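Local structure of protein osa (Shigella flexneri, 4O7K) at residues 44-49 against 54-59; 62-67 against 181-186; 74-79 against 152-157; 108-113 against 143-148; 124-129 against 133-138. The protein suppresses the oncogenicity of Agrobacterium tumefaciens as a plasmid-encoded fertility inhibition factor of the ParB/Srx superfamily. The protein carries 1 engineered substitution. All blocks are in the same frame, centred on the assembly; numbering follows the deposited sequence.

How the contacts relate
Contacts 3 and 4 are buried and depend on aromatic rings: contact 3 sets helix 73-81 against strand 153-158 near the centre of the chain, and contact 4 joins helices 103-112 and 140-148 through stacked rings, with a phosphate bound at the indole. Contacts 1 and 5 are antiparallel hairpins held by backbone ladders in one mixed sheet, on opposite sides of the chain's centre; contact 1 is mostly buried, contact 5 more open. Contact 2 is polar and lies farther out, its centre about 18 Å from the centre of the chain, where one arginine ties a loop to helix 179-189. F154 and L146 join contact 3 to contact 4, and R183 reaches A59 of contact 1.

Contact 1: 44-49 against 54-59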
# COMPACT_ATOMS: atom_id res chain seq x y z
N VAL A 44 -8.33 -4.07 12.86
CA VAL A 44 -7.24 -3.12 12.98
C VAL A 44 -5.90 -3.84 12.93
O VAL A 44 -5.73 -4.90 13.55
CB VAL A 44 -7.33 -2.31 14.29
CG1 VAL A 44 -6.08 -1.46 14.50
CG2 VAL A 44 -8.58 -1.44 14.28
N TRP A 45 -4.96 -3.29 12.17
CA TRP A 45 -3.59 -3.80 12.18
C TRP A 45 -2.64 -2.83 12.85
O TRP A 45 -2.76 -1.62 12.70
CB TRP A 45 -3.07 -4.06 10.78
CG TRP A 45 -3.78 -5.07 9.97
CD1 TRP A 45 -3.46 -6.39 9.86
CD2 TRP A 45 -4.89 -4.84 9.11
NE1 TRP A 45 -4.33 -7.01 8.99
CE2 TRP A 45 -5.21 -6.08 8.51
CE3 TRP A 45 -5.65 -3.71 8.79
CZ2 TRP A 45 -6.27 -6.22 7.60
CZ3 TRP A 45 -6.70 -3.86 7.88
CH2 TRP A 45 -7.00 -5.10 7.31
N ARG A 46 -1.67 -3.40 13.57
CA ARG A 46 -0.48 -2.68 13.97
C ARG A 46 0.54 -2.86 12.85
O ARG A 46 0.76 -3.98 12.38
CB ARG A 46 0.06 -3.22 15.30
CG ARG A 46 1.43 -2.66 15.67
CD ARG A 46 2.08 -3.37 16.88
NE ARG A 46 3.45 -2.88 17.04
CZ ARG A 46 4.55 -3.55 16.70
NH1 ARG A 46 4.48 -4.78 16.21
NH2 ARG A 46 5.73 -2.97 16.85
N LEU A 47 1.16 -1.76 12.42
CA LEU A 47 2.19 -1.85 11.39
C LEU A 47 3.51 -1.35 11.95
O LEU A 47 3.60 -0.20 12.38
CB LEU A 47 1.79 -1.04 10.14
CG LEU A 47 0.63 -1.54 9.27
CD1 LEU A 47 -0.68 -1.21 9.95
CD2 LEU A 47 0.67 -0.88 7.91
N PRO A 48 4.53 -2.23 11.99
CA PRO A 48 5.86 -1.79 12.41
C PRO A 48 6.39 -0.75 11.43
O PRO A 48 6.20 -0.94 10.22
CB PRO A 48 6.70 -3.07 12.35
CG PRO A 48 5.71 -4.21 12.22
CD PRO A 48 4.50 -3.63 11.56
N VAL A 49 7.00 0.31 11.93
CA VAL A 49 7.61 1.34 11.09
C VAL A 49 9.05 1.55 11.55
O VAL A 49 9.26 2.00 12.67
CB VAL A 49 6.88 2.68 11.18
CG1 VAL A 49 7.41 3.63 10.14
CG2 VAL A 49 5.38 2.49 11.03
N ASP A 54 4.96 2.90 16.05
CA ASP A 54 4.03 2.05 15.31
C ASP A 54 2.97 2.85 14.59
O ASP A 54 2.55 3.90 15.08
CB ASP A 54 3.32 1.07 16.26
CG ASP A 54 4.26 0.14 16.97
OD1 ASP A 54 5.40 -0.05 16.48
OD2 ASP A 54 3.85 -0.43 18.00
N ALA A 55 2.53 2.36 13.44
CA ALA A 55 1.35 2.90 12.78
C ALA A 55 0.20 1.91 12.95
O ALA A 55 0.43 0.72 13.18
CB ALA A 55 1.63 3.18 11.30
N PHE A 56 -1.03 2.42 12.85
CA PHE A 56 -2.21 1.57 12.91
C PHE A 56 -3.15 1.90 11.76
O PHE A 56 -3.36 3.07 11.42
CB PHE A 56 -2.94 1.74 14.25
CG PHE A 56 -2.16 1.22 15.42
CD1 PHE A 56 -1.18 2.00 16.02
CD2 PHE A 56 -2.38 -0.06 15.90
CE1 PHE A 56 -0.45 1.51 17.09
CE2 PHE A 56 -1.65 -0.55 16.99
CZ PHE A 56 -0.68 0.23 17.58
N MET A 57 -3.72 0.86 11.15
CA MET A 57 -4.68 1.04 10.07
C MET A 57 -5.88 0.15 10.30
O MET A 57 -5.82 -0.80 11.08
CB MET A 57 -4.03 0.74 8.71
CG MET A 57 -2.82 1.61 8.41
SD MET A 57 -2.27 1.45 6.70
CE MET A 57 -3.39 2.62 5.93
N THR A 58 -6.98 0.47 9.61
CA THR A 58 -8.23 -0.25 9.82
C THR A 58 -8.99 -0.46 8.51
O THR A 58 -8.86 0.32 7.57
CB THR A 58 -9.16 0.50 10.80
OG1 THR A 58 -10.37 -0.25 10.97
CG2 THR A 58 -9.49 1.89 10.27
N ALA A 59 -9.79 -1.52 8.46
CA ALA A 59 -10.64 -1.78 7.30
C ALA A 59 -12.09 -1.34 7.57
O ALA A 59 -13.02 -1.85 6.94
CB ALA A 59 -10.60 -3.26 6.93
O HOH W 1 7.42 0.63 14.73
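The indole of W45 turns its edge to the neighbouring strand, W45 CE3 lying 3.7 Å from M57 O near the ring plane, while CZ3 and CH2 touch CB of A59. At the edge of the R46 guanidinium, in its plane, sits OD2 of D54. R46 NE donates to D54 OD2 over 2.7 Å along an almost straight line (175°), and R46 NH2 reaches D54 OD1 at 3.0 Å, less straight, so the salt bridge is a side-on, two-nitrogen grip. Both nitrogens approach from above the carboxylate, whose plane stands 76° from that of the guanidinium. The R46 chain, with CG anti to the backbone N (chi1 171°) and extended as far as NE, passes the F56 ring on the way, CB coming within 3.6 Å of F56 CE2. CG1 of V44 meets the same ring at its edge. The backbones form an antiparallel beta hairpin, with V44, R46 and F56 on one face and W45, L47 and M57 on the other; the shortest backbone bond between the strands is L47 N to A55 O at 2.7 Å. On the second face, CD1 of L47 packs on CG of M57 at 3.9 Å. This face turns inward, L47 and M57 meeting L146 of helix 140-148, L47 also F154 of strand 153-158, and W45 bonding Y70 OH through NE1; strands 34-35 and 118-128 flank the hairpin in the mixed sheet.

Contact 2: 62-67 against 181-186; sequences AAQSDF and KLREQC
R183 leaves helix 179-189 toward A62 and Q64, its CB leading into a chain extended from CG to NE. R183 CD is the first atom to meet the loop, 3.2 Å from Q64 OE1. NE passes that oxygen at a greater distance and leaves the bonding to the terminal nitrogens. R183 NH1 donates to OE1 of Q64 at 2.7 Å, with the acceptor in the guanidinium plane, and the amide lies within 11° of coplanar with the guanidinium. A bend at chi2 (-75°) folds Q64 so that its amide reaches this edge. The receiving loop joins strands 55-58 and 67-72 and contains a type I beta turn from A63 to D66, in which D66 OD2 also accepts from A63 N. At the tip, R183 NH2 donates to A62 O over 2.9 Å, tilted 35° from the carbonyl plane, and to A59 O. R183 NH1 makes a weak bond to A62 O as well, and a water bridges the same two atoms, accepting from R183 NH1 and donating to A62 O at 2.9 Å.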
# COMPACT_ATOMS: atom_id res chain seq x y z
N ALA A 62 -14.26 -0.35 4.68
CA ALA A 62 -14.44 -1.33 3.61
C ALA A 62 -15.86 -1.91 3.54
O ALA A 62 -16.55 -2.04 4.55
CB ALA A 62 -13.43 -2.46 3.77
N ALA A 63 -16.28 -2.28 2.32
CA ALA A 63 -17.50 -3.04 2.13
C ALA A 63 -17.25 -4.51 2.43
O ALA A 63 -16.12 -5.00 2.30
CB ALA A 63 -18.04 -2.86 0.70
N GLN A 64 -18.30 -5.23 2.82
CA GLN A 64 -18.22 -6.68 3.02
C GLN A 64 -17.73 -7.40 1.77
O GLN A 64 -17.13 -8.49 1.84
CB GLN A 64 -19.58 -7.22 3.44
CG GLN A 64 -20.01 -6.82 4.85
CD GLN A 64 -19.26 -7.59 5.91
OE1 GLN A 64 -18.20 -7.17 6.36
NE2 GLN A 64 -19.81 -8.73 6.30
N SER A 65 -17.99 -6.79 0.61
CA SER A 65 -17.66 -7.38 -0.68
C SER A 65 -16.23 -7.09 -1.12
O SER A 65 -15.74 -7.68 -2.08
CB SER A 65 -18.65 -6.87 -1.74
OG SER A 65 -18.54 -5.46 -1.88
N ASP A 66 -15.56 -6.17 -0.43
CA ASP A 66 -14.17 -5.84 -0.76
C ASP A 66 -13.24 -6.98 -0.37
O ASP A 66 -13.62 -7.86 0.40
CB ASP A 66 -13.72 -4.57 -0.05
CG ASP A 66 -14.38 -3.32 -0.58
OD1 ASP A 66 -14.75 -3.30 -1.78
OD2 ASP A 66 -14.51 -2.36 0.21
N PHE A 67 -12.03 -6.94 -0.89
CA PHE A 67 -11.01 -7.93 -0.55
C PHE A 67 -9.77 -7.24 -0.03
O PHE A 67 -9.42 -6.16 -0.48
CB PHE A 67 -10.66 -8.79 -1.77
CG PHE A 67 -11.64 -9.88 -2.05
CD1 PHE A 67 -12.89 -9.60 -2.56
CD2 PHE A 67 -11.30 -11.20 -1.78
CE1 PHE A 67 -13.79 -10.62 -2.79
CE2 PHE A 67 -12.19 -12.22 -2.02
CZ PHE A 67 -13.44 -11.93 -2.52
N LYS A 181 -15.06 -12.20 5.42
CA LYS A 181 -14.50 -13.40 6.02
C LYS A 181 -13.48 -13.03 7.10
O LYS A 181 -13.41 -13.69 8.15
CB LYS A 181 -13.85 -14.28 4.95
CG LYS A 181 -13.25 -15.58 5.49
CD LYS A 181 -12.81 -16.49 4.35
CE LYS A 181 -12.32 -17.84 4.85
NZ LYS A 181 -11.00 -17.74 5.52
N LEU A 182 -12.69 -11.99 6.85
CA LEU A 182 -11.69 -11.57 7.83
C LEU A 182 -12.37 -11.02 9.07
O LEU A 182 -11.99 -11.35 10.20
CB LEU A 182 -10.73 -10.53 7.24
CG LEU A 182 -9.58 -10.14 8.18
CD1 LEU A 182 -8.78 -11.37 8.57
CD2 LEU A 182 -8.67 -9.11 7.57
N ARG A 183 -13.38 -10.18 8.87
CA ARG A 183 -14.14 -9.62 9.99
C ARG A 183 -14.70 -10.74 10.86
O ARG A 183 -14.60 -10.72 12.09
CB ARG A 183 -15.26 -8.71 9.48
CG ARG A 183 -14.78 -7.31 9.11
CD ARG A 183 -15.88 -6.49 8.43
NE ARG A 183 -15.45 -5.12 8.16
CZ ARG A 183 -16.05 -4.31 7.29
NH1 ARG A 183 -17.10 -4.74 6.60
NH2 ARG A 183 -15.60 -3.08 7.09
N GLU A 184 -15.27 -11.75 10.20
CA GLU A 184 -15.85 -12.87 10.91
C GLU A 184 -14.79 -13.69 11.67
O GLU A 184 -15.03 -14.11 12.79
CB GLU A 184 -16.64 -13.76 9.92
CG GLU A 184 -16.68 -15.24 10.23
CD GLU A 184 -17.62 -16.00 9.29
OE1 GLU A 184 -17.58 -15.75 8.06
OE2 GLU A 184 -18.39 -16.85 9.79
N GLN A 185 -13.63 -13.92 11.06
CA GLN A 185 -12.55 -14.62 11.74
C GLN A 185 -12.07 -13.87 12.99
O GLN A 185 -11.88 -14.46 14.05
CB GLN A 185 -11.36 -14.84 10.81
CG GLN A 185 -11.53 -15.91 9.77
CD GLN A 185 -10.30 -16.04 8.89
OE1 GLN A 185 -9.53 -15.08 8.74
NE2 GLN A 185 -10.11 -17.21 8.29
N CYS A 186 -11.84 -12.57 12.83
CA CYS A 186 -11.43 -11.72 13.94
C CYS A 186 -12.44 -11.78 15.06
O CYS A 186 -12.07 -11.83 16.24
CB CYS A 186 -11.24 -10.27 13.47
SG CYS A 186 -9.74 -10.04 12.50
O HOH W 2 -19.07 -2.91 5.62

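Contact 3: 74-79 against 152-157; sequences LAFYRA and AVFPVL
F76 and F154 meet where helix 73-81 packs against strand 153-158, which pairs with strand 67-72 in an antiparallel sheet, close to the centre of the chain. The contact is a helix-on-sheet junction inside the plasmid fertility inhibition factor family region. Its aromatic part is a T-shaped pair: F154 presents its edge to the face of F76, the planes stand at 76°, and the ring centroids are 5.5 Å apart. CE1 of F154 is poised above the centre of the F76 ring, 4.3 Å from its plane, while F154 CZ makes the closest approach, 3.9 Å from F76 CD2. F154 has CG between its backbone N and carbonyl carbon (chi1 50°), which swings the ring out from the strand to the helix. F76 holds CG anti to the backbone N (chi1 -179°), reaching from the helix to receive that edge. The apolar part is smaller: V156, two residues along the strand, sets CG1 beside CE1 of F76. V71 of the adjoining strand 67-72 touches both phenylalanines, and L146 and L147 of helix 140-148 pack against F154. Polar linkage between the segments runs through one water at their N-terminal ends. It donates to the carbonyl of A152, preceding the strand, and accepts a weak bond from the backbone of L74; the water oxygen is 2.7 Å from A152 O and 3.4 Å from L74 N.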
# COMPACT_ATOMS: atom_id res chain seq x y z
N LEU A 74 7.72 -2.64 -1.65
CA LEU A 74 8.58 -2.36 -2.80
C LEU A 74 7.93 -2.77 -4.12
O LEU A 74 8.11 -2.10 -5.14
CB LEU A 74 9.92 -3.09 -2.66
CG LEU A 74 10.87 -2.63 -1.55
CD1 LEU A 74 12.19 -3.36 -1.70
CD2 LEU A 74 11.08 -1.12 -1.55
N ALA A 75 7.21 -3.89 -4.11
CA ALA A 75 6.53 -4.33 -5.33
C ALA A 75 5.37 -3.40 -5.67
O ALA A 75 5.11 -3.11 -6.85
CB ALA A 75 6.03 -5.74 -5.18
N PHE A 76 4.68 -2.94 -4.64
CA PHE A 76 3.55 -2.03 -4.80
C PHE A 76 4.04 -0.71 -5.38
O PHE A 76 3.45 -0.18 -6.33
CB PHE A 76 2.86 -1.82 -3.45
CG PHE A 76 1.67 -0.91 -3.50
CD1 PHE A 76 0.40 -1.41 -3.74
CD2 PHE A 76 1.82 0.45 -3.26
CE1 PHE A 76 -0.70 -0.57 -3.76
CE2 PHE A 76 0.72 1.30 -3.27
CZ PHE A 76 -0.54 0.78 -3.53
N TYR A 77 5.13 -0.21 -4.80
CA TYR A 77 5.81 0.99 -5.26
C TYR A 77 6.17 0.87 -6.74
O TYR A 77 5.87 1.77 -7.52
CB TYR A 77 7.06 1.22 -4.40
CG TYR A 77 7.90 2.46 -4.69
CD1 TYR A 77 7.36 3.58 -5.33
CD2 TYR A 77 9.23 2.50 -4.30
CE1 TYR A 77 8.15 4.70 -5.57
CE2 TYR A 77 10.02 3.59 -4.53
CZ TYR A 77 9.48 4.69 -5.17
OH TYR A 77 10.30 5.77 -5.38
N ARG A 78 6.80 -0.24 -7.11
CA ARG A 78 7.18 -0.48 -8.51
C ARG A 78 5.98 -0.49 -9.45
O ARG A 78 6.03 0.09 -10.54
CB ARG A 78 7.93 -1.81 -8.63
CG ARG A 78 8.28 -2.18 -10.05
CD ARG A 78 9.04 -3.49 -10.12
NE ARG A 78 9.42 -3.82 -11.50
CZ ARG A 78 8.64 -4.47 -12.36
NH1 ARG A 78 7.43 -4.88 -11.98
NH2 ARG A 78 9.06 -4.72 -13.59
N ALA A 79 4.91 -1.17 -9.05
CA ALA A 79 3.71 -1.25 -9.88
C ALA A 79 3.06 0.13 -10.04
O ALA A 79 2.51 0.47 -11.10
CB ALA A 79 2.72 -2.24 -9.28
N ALA A 152 7.22 -2.39 5.43
CA ALA A 152 7.57 -3.52 4.57
C ALA A 152 6.37 -4.13 3.84
O ALA A 152 6.43 -4.42 2.64
CB ALA A 152 8.27 -4.60 5.39
N VAL A 153 5.30 -4.33 4.60
CA VAL A 153 4.07 -4.92 4.10
C VAL A 153 2.90 -4.16 4.69
O VAL A 153 2.92 -3.78 5.87
CB VAL A 153 3.97 -6.44 4.45
CG1 VAL A 153 2.65 -7.04 3.97
CG2 VAL A 153 5.14 -7.22 3.87
N PHE A 154 1.88 -3.89 3.88
CA PHE A 154 0.68 -3.26 4.39
C PHE A 154 -0.52 -3.76 3.60
O PHE A 154 -0.37 -4.22 2.46
CB PHE A 154 0.80 -1.72 4.37
CG PHE A 154 1.25 -1.14 3.05
CD1 PHE A 154 0.34 -0.89 2.04
CD2 PHE A 154 2.58 -0.80 2.84
CE1 PHE A 154 0.74 -0.34 0.83
CE2 PHE A 154 3.00 -0.24 1.64
CZ PHE A 154 2.08 -0.01 0.63
N PRO A 155 -1.71 -3.72 4.20
CA PRO A 155 -2.91 -4.14 3.48
C PRO A 155 -3.48 -3.03 2.61
O PRO A 155 -3.30 -1.84 2.92
CB PRO A 155 -3.89 -4.50 4.60
CG PRO A 155 -3.40 -3.77 5.81
CD PRO A 155 -1.98 -3.35 5.60
N VAL A 156 -4.14 -3.42 1.53
CA VAL A 156 -4.88 -2.49 0.68
C VAL A 156 -6.21 -3.16 0.35
O VAL A 156 -6.37 -4.37 0.56
CB VAL A 156 -4.13 -2.13 -0.62
CG1 VAL A 156 -2.85 -1.36 -0.33
CG2 VAL A 156 -3.83 -3.40 -1.44
N LEU A 157 -7.15 -2.37 -0.13
CA LEU A 157 -8.50 -2.84 -0.45
C LEU A 157 -8.73 -2.91 -1.95
O LEU A 157 -8.33 -2.03 -2.69
CB LEU A 157 -9.54 -1.91 0.18
CG LEU A 157 -9.69 -2.00 1.70
CD1 LEU A 157 -10.57 -0.85 2.18
CD2 LEU A 157 -10.32 -3.33 2.06
O HOH W 3 8.73 -4.14 1.19

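Contact 4: 108-113 against 143-148; sequences AHFAVG and SMWLLA. With PO4 (phosphate ion), chain C.
Helices 103-112 and 140-148 come nearest at F110 and W145, whose CA atoms are 8.6 Å apart, leaving room for two rings between the backbones. The rings form an offset stack: the F110 ring and the six-membered ring of W145 lie 6° from parallel with centroids 4.0 Å apart. CD2 of F110 comes down to 3.5 Å from CD2 of W145, near the fusion of the indole rings, and CE3 of W145 sits over the centre of the phenyl ring. CB of F110 adds a CH-pi contact, 3.8 Å from the centroid of that six-membered ring. W145 points CG anti to its backbone N (chi1 -171°), laying the indole flat against F110. This helix-helix pairing lies in the plasmid fertility inhibition factor family region and is backed by strand 55-58, where A55 touches both aromatic residues. CZ of F110 also packs on CG of L146 at 4.0 Å. Around the indole, H149 stacks on W145 and H52 meets it edge-to-face. A phosphate ion, probably from the crystallisation liquor, takes a bond from W145 NE1 through O1 (3.2 Å, 138°) and is also bonded by NE2 of H52 and of H149.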
# COMPACT_ATOMS: atom_id res chain seq x y z
N ALA A 108 -0.01 13.52 10.16
CA ALA A 108 -0.73 13.88 11.38
C ALA A 108 -1.70 12.79 11.79
O ALA A 108 -1.77 12.42 12.96
CB ALA A 108 -1.47 15.20 11.20
N HIS A 109 -2.47 12.26 10.84
CA HIS A 109 -3.42 11.20 11.16
C HIS A 109 -2.67 9.95 11.61
O HIS A 109 -3.06 9.30 12.57
CB HIS A 109 -4.33 10.86 9.97
CG HIS A 109 -5.51 10.02 10.34
ND1 HIS A 109 -6.44 9.58 9.41
CD2 HIS A 109 -5.93 9.54 11.54
CE1 HIS A 109 -7.37 8.87 10.02
NE2 HIS A 109 -7.08 8.83 11.31
N PHE A 110 -1.57 9.64 10.92
CA PHE A 110 -0.76 8.47 11.29
C PHE A 110 -0.12 8.63 12.67
O PHE A 110 0.26 7.65 13.31
CB PHE A 110 0.33 8.20 10.25
CG PHE A 110 -0.09 7.27 9.14
CD1 PHE A 110 -0.28 5.91 9.37
CD2 PHE A 110 -0.29 7.76 7.85
CE1 PHE A 110 -0.67 5.06 8.33
CE2 PHE A 110 -0.69 6.91 6.81
CZ PHE A 110 -0.87 5.56 7.05
N ALA A 111 -0.01 9.88 13.12
CA ALA A 111 0.66 10.16 14.38
C ALA A 111 -0.20 9.77 15.58
O ALA A 111 0.32 9.47 16.66
CB ALA A 111 1.04 11.64 14.46
N VAL A 112 -1.52 9.74 15.38
CA VAL A 112 -2.44 9.51 16.50
C VAL A 112 -2.33 8.11 17.09
O VAL A 112 -2.19 7.95 18.31
CB VAL A 112 -3.89 9.76 16.09
CG1 VAL A 112 -4.83 9.35 17.22
CG2 VAL A 112 -4.08 11.22 15.75
N GLY A 113 -2.41 7.08 16.25
CA GLY A 113 -2.23 5.72 16.72
C GLY A 113 -3.51 4.91 16.80
O GLY A 113 -4.45 5.15 16.04
N SER A 143 -0.64 6.05 1.21
CA SER A 143 0.27 5.08 0.59
C SER A 143 1.69 5.63 0.49
O SER A 143 2.66 4.90 0.71
CB SER A 143 -0.22 4.67 -0.81
OG SER A 143 -1.46 3.97 -0.77
N MET A 144 1.81 6.92 0.16
CA MET A 144 3.12 7.56 0.11
C MET A 144 3.80 7.56 1.48
O MET A 144 5.00 7.33 1.59
CB MET A 144 3.01 9.00 -0.40
CG MET A 144 2.54 9.14 -1.84
SD MET A 144 2.52 10.88 -2.29
CE MET A 144 1.60 10.84 -3.84
N TRP A 145 3.00 7.84 2.50
CA TRP A 145 3.52 7.89 3.87
C TRP A 145 4.14 6.54 4.21
O TRP A 145 5.29 6.48 4.64
CB TRP A 145 2.40 8.26 4.86
CG TRP A 145 2.89 8.54 6.27
CD1 TRP A 145 3.22 9.76 6.81
CD2 TRP A 145 3.12 7.58 7.31
NE1 TRP A 145 3.63 9.61 8.12
CE2 TRP A 145 3.57 8.28 8.45
CE3 TRP A 145 2.98 6.18 7.39
CZ2 TRP A 145 3.89 7.64 9.65
CZ3 TRP A 145 3.29 5.55 8.58
CH2 TRP A 145 3.74 6.29 9.70
N LEU A 146 3.40 5.46 3.95
CA LEU A 146 3.86 4.12 4.27
C LEU A 146 5.12 3.78 3.49
O LEU A 146 6.07 3.23 4.04
CB LEU A 146 2.76 3.07 3.98
CG LEU A 146 1.48 3.13 4.84
CD1 LEU A 146 0.33 2.44 4.12
CD2 LEU A 146 1.71 2.47 6.19
N LEU A 147 5.12 4.12 2.21
CA LEU A 147 6.26 3.83 1.35
C LEU A 147 7.51 4.61 1.77
O LEU A 147 8.60 4.05 1.88
CB LEU A 147 5.90 4.13 -0.10
CG LEU A 147 4.93 3.12 -0.72
CD1 LEU A 147 4.64 3.52 -2.16
CD2 LEU A 147 5.52 1.70 -0.64
N ALA A 148 7.33 5.91 2.02
CA ALA A 148 8.44 6.76 2.42
C ALA A 148 8.99 6.34 3.77
O ALA A 148 10.17 6.54 4.06
CB ALA A 148 8.02 8.24 2.44
P PO4 C . 6.37 11.48 10.52
O1 PO4 C . 5.83 11.70 9.11
O2 PO4 C . 7.59 10.59 10.48
O3 PO4 C . 6.75 12.80 11.15
O4 PO4 C . 5.30 10.84 11.37

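Contact 5: 124-129 against 133-138; sequences SPTMIL and AVCFTD
T126 N donates to A133 O at 2.8 Å, the shortest backbone bond of this antiparallel beta hairpin, formed by strands 118-128 and 131-136 at one border of the mixed sheet. A133 N answers to T126 O. S124 and C135 form the other hydrogen-bonded pair, in which C135 N reaches S124 O with an N-H...O angle of 171°. Between them P125 and V134 are a non-hydrogen-bonded pair, and the CA of V134 makes a CA-H...O contact with S124 O. P125, on the face it shares with V134, packs on L167 of helix 161-171. At 137 the second strand turns a corner, where T137 and D138 both face D122 in a classic beta bulge. On the face of S124, T126, A133 and C135, CG2 of T126 lies 3.9 Å from SG of C135 and 4.0 Å from CB of A133. A chi1 of 60° turns SG of C135 in between backbone N and carbonyl carbon, over the strand pair. Nearer the hairpin's turn, I128 adds its CG1 against CB of A133, the two carbons 4.1 Å apart.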
# COMPACT_ATOMS: atom_id res chain seq x y z
N SER A 124 -6.55 -0.60 -7.47
CA SER A 124 -7.00 -1.46 -8.54
C SER A 124 -5.85 -1.84 -9.45
O SER A 124 -4.97 -1.02 -9.72
CB SER A 124 -8.11 -0.77 -9.35
OG SER A 124 -9.18 -0.38 -8.50
N PRO A 125 -5.85 -3.08 -9.94
CA PRO A 125 -4.90 -3.45 -10.98
C PRO A 125 -5.34 -2.78 -12.28
O PRO A 125 -6.53 -2.53 -12.44
CB PRO A 125 -5.05 -4.97 -11.08
CG PRO A 125 -6.44 -5.23 -10.61
CD PRO A 125 -6.74 -4.19 -9.57
N THR A 126 -4.40 -2.48 -13.17
CA THR A 126 -4.75 -1.88 -14.45
C THR A 126 -3.65 -2.16 -15.47
O THR A 126 -2.63 -2.78 -15.14
CB THR A 126 -5.02 -0.34 -14.31
OG1 THR A 126 -5.66 0.16 -15.49
CG2 THR A 126 -3.73 0.43 -14.04
N MET A 127 -3.87 -1.72 -16.70
CA MET A 127 -2.94 -1.93 -17.80
C MET A 127 -2.54 -0.58 -18.37
O MET A 127 -3.41 0.25 -18.68
CB MET A 127 -3.56 -2.83 -18.87
CG MET A 127 -2.63 -3.31 -19.98
SD MET A 127 -2.34 -2.06 -21.25
CE MET A 127 -4.00 -1.86 -21.88
N ILE A 128 -1.24 -0.34 -18.50
CA ILE A 128 -0.72 0.91 -19.02
C ILE A 128 0.33 0.58 -20.06
O ILE A 128 1.29 -0.13 -19.75
CB ILE A 128 -0.08 1.79 -17.92
CG1 ILE A 128 -1.15 2.28 -16.93
CG2 ILE A 128 0.67 2.96 -18.54
CD1 ILE A 128 -2.15 3.27 -17.52
N LEU A 129 0.13 1.05 -21.29
CA LEU A 129 1.07 0.82 -22.39
C LEU A 129 1.52 -0.63 -22.47
O LEU A 129 2.71 -0.92 -22.60
CB LEU A 129 2.29 1.73 -22.25
CG LEU A 129 1.96 3.22 -22.39
CD1 LEU A 129 3.21 4.06 -22.22
CD2 LEU A 129 1.28 3.50 -23.74
N ALA A 133 0.02 -2.38 -13.99
CA ALA A 133 0.24 -1.28 -13.06
C ALA A 133 -0.85 -1.25 -11.99
O ALA A 133 -1.84 -1.97 -12.08
CB ALA A 133 0.28 0.07 -13.82
N VAL A 134 -0.64 -0.43 -10.97
CA VAL A 134 -1.69 -0.21 -9.99
C VAL A 134 -2.13 1.24 -9.99
O VAL A 134 -1.32 2.16 -10.17
CB VAL A 134 -1.26 -0.62 -8.56
CG1 VAL A 134 -0.93 -2.10 -8.51
CG2 VAL A 134 -0.08 0.19 -8.09
N CYS A 135 -3.43 1.45 -9.84
CA CYS A 135 -3.99 2.79 -9.78
C CYS A 135 -4.93 2.86 -8.57
O CYS A 135 -5.12 1.85 -7.87
CB CYS A 135 -4.73 3.16 -11.09
SG CYS A 135 -6.11 2.06 -11.49
N PHE A 136 -5.50 4.03 -8.34
CA PHE A 136 -6.17 4.31 -7.07
C PHE A 136 -7.60 4.79 -7.23
O PHE A 136 -7.92 5.57 -8.13
CB PHE A 136 -5.39 5.36 -6.28
CG PHE A 136 -4.07 4.89 -5.77
CD1 PHE A 136 -2.97 4.82 -6.61
CD2 PHE A 136 -3.91 4.55 -4.43
CE1 PHE A 136 -1.76 4.39 -6.13
CE2 PHE A 136 -2.69 4.12 -3.95
CZ PHE A 136 -1.61 4.05 -4.78
N THR A 137 -8.45 4.33 -6.32
CA THR A 137 -9.75 4.96 -6.14
C THR A 137 -9.58 6.01 -5.05
O THR A 137 -10.10 7.12 -5.15
CB THR A 137 -10.82 3.94 -5.77
OG1 THR A 137 -11.07 3.08 -6.89
CG2 THR A 137 -12.11 4.64 -5.35
N ASP A 138 -8.82 5.66 -4.01
CA ASP A 138 -8.43 6.61 -2.98
C ASP A 138 -7.23 6.06 -2.20
O ASP A 138 -6.86 4.89 -2.35
CB ASP A 138 -9.61 6.91 -2.05
CG ASP A 138 -10.27 5.64 -1.52
OD1 ASP A 138 -9.56 4.83 -0.90
OD2 ASP A 138 -11.48 5.44 -1.74
O HOH W 4 -9.27 2.37 -8.96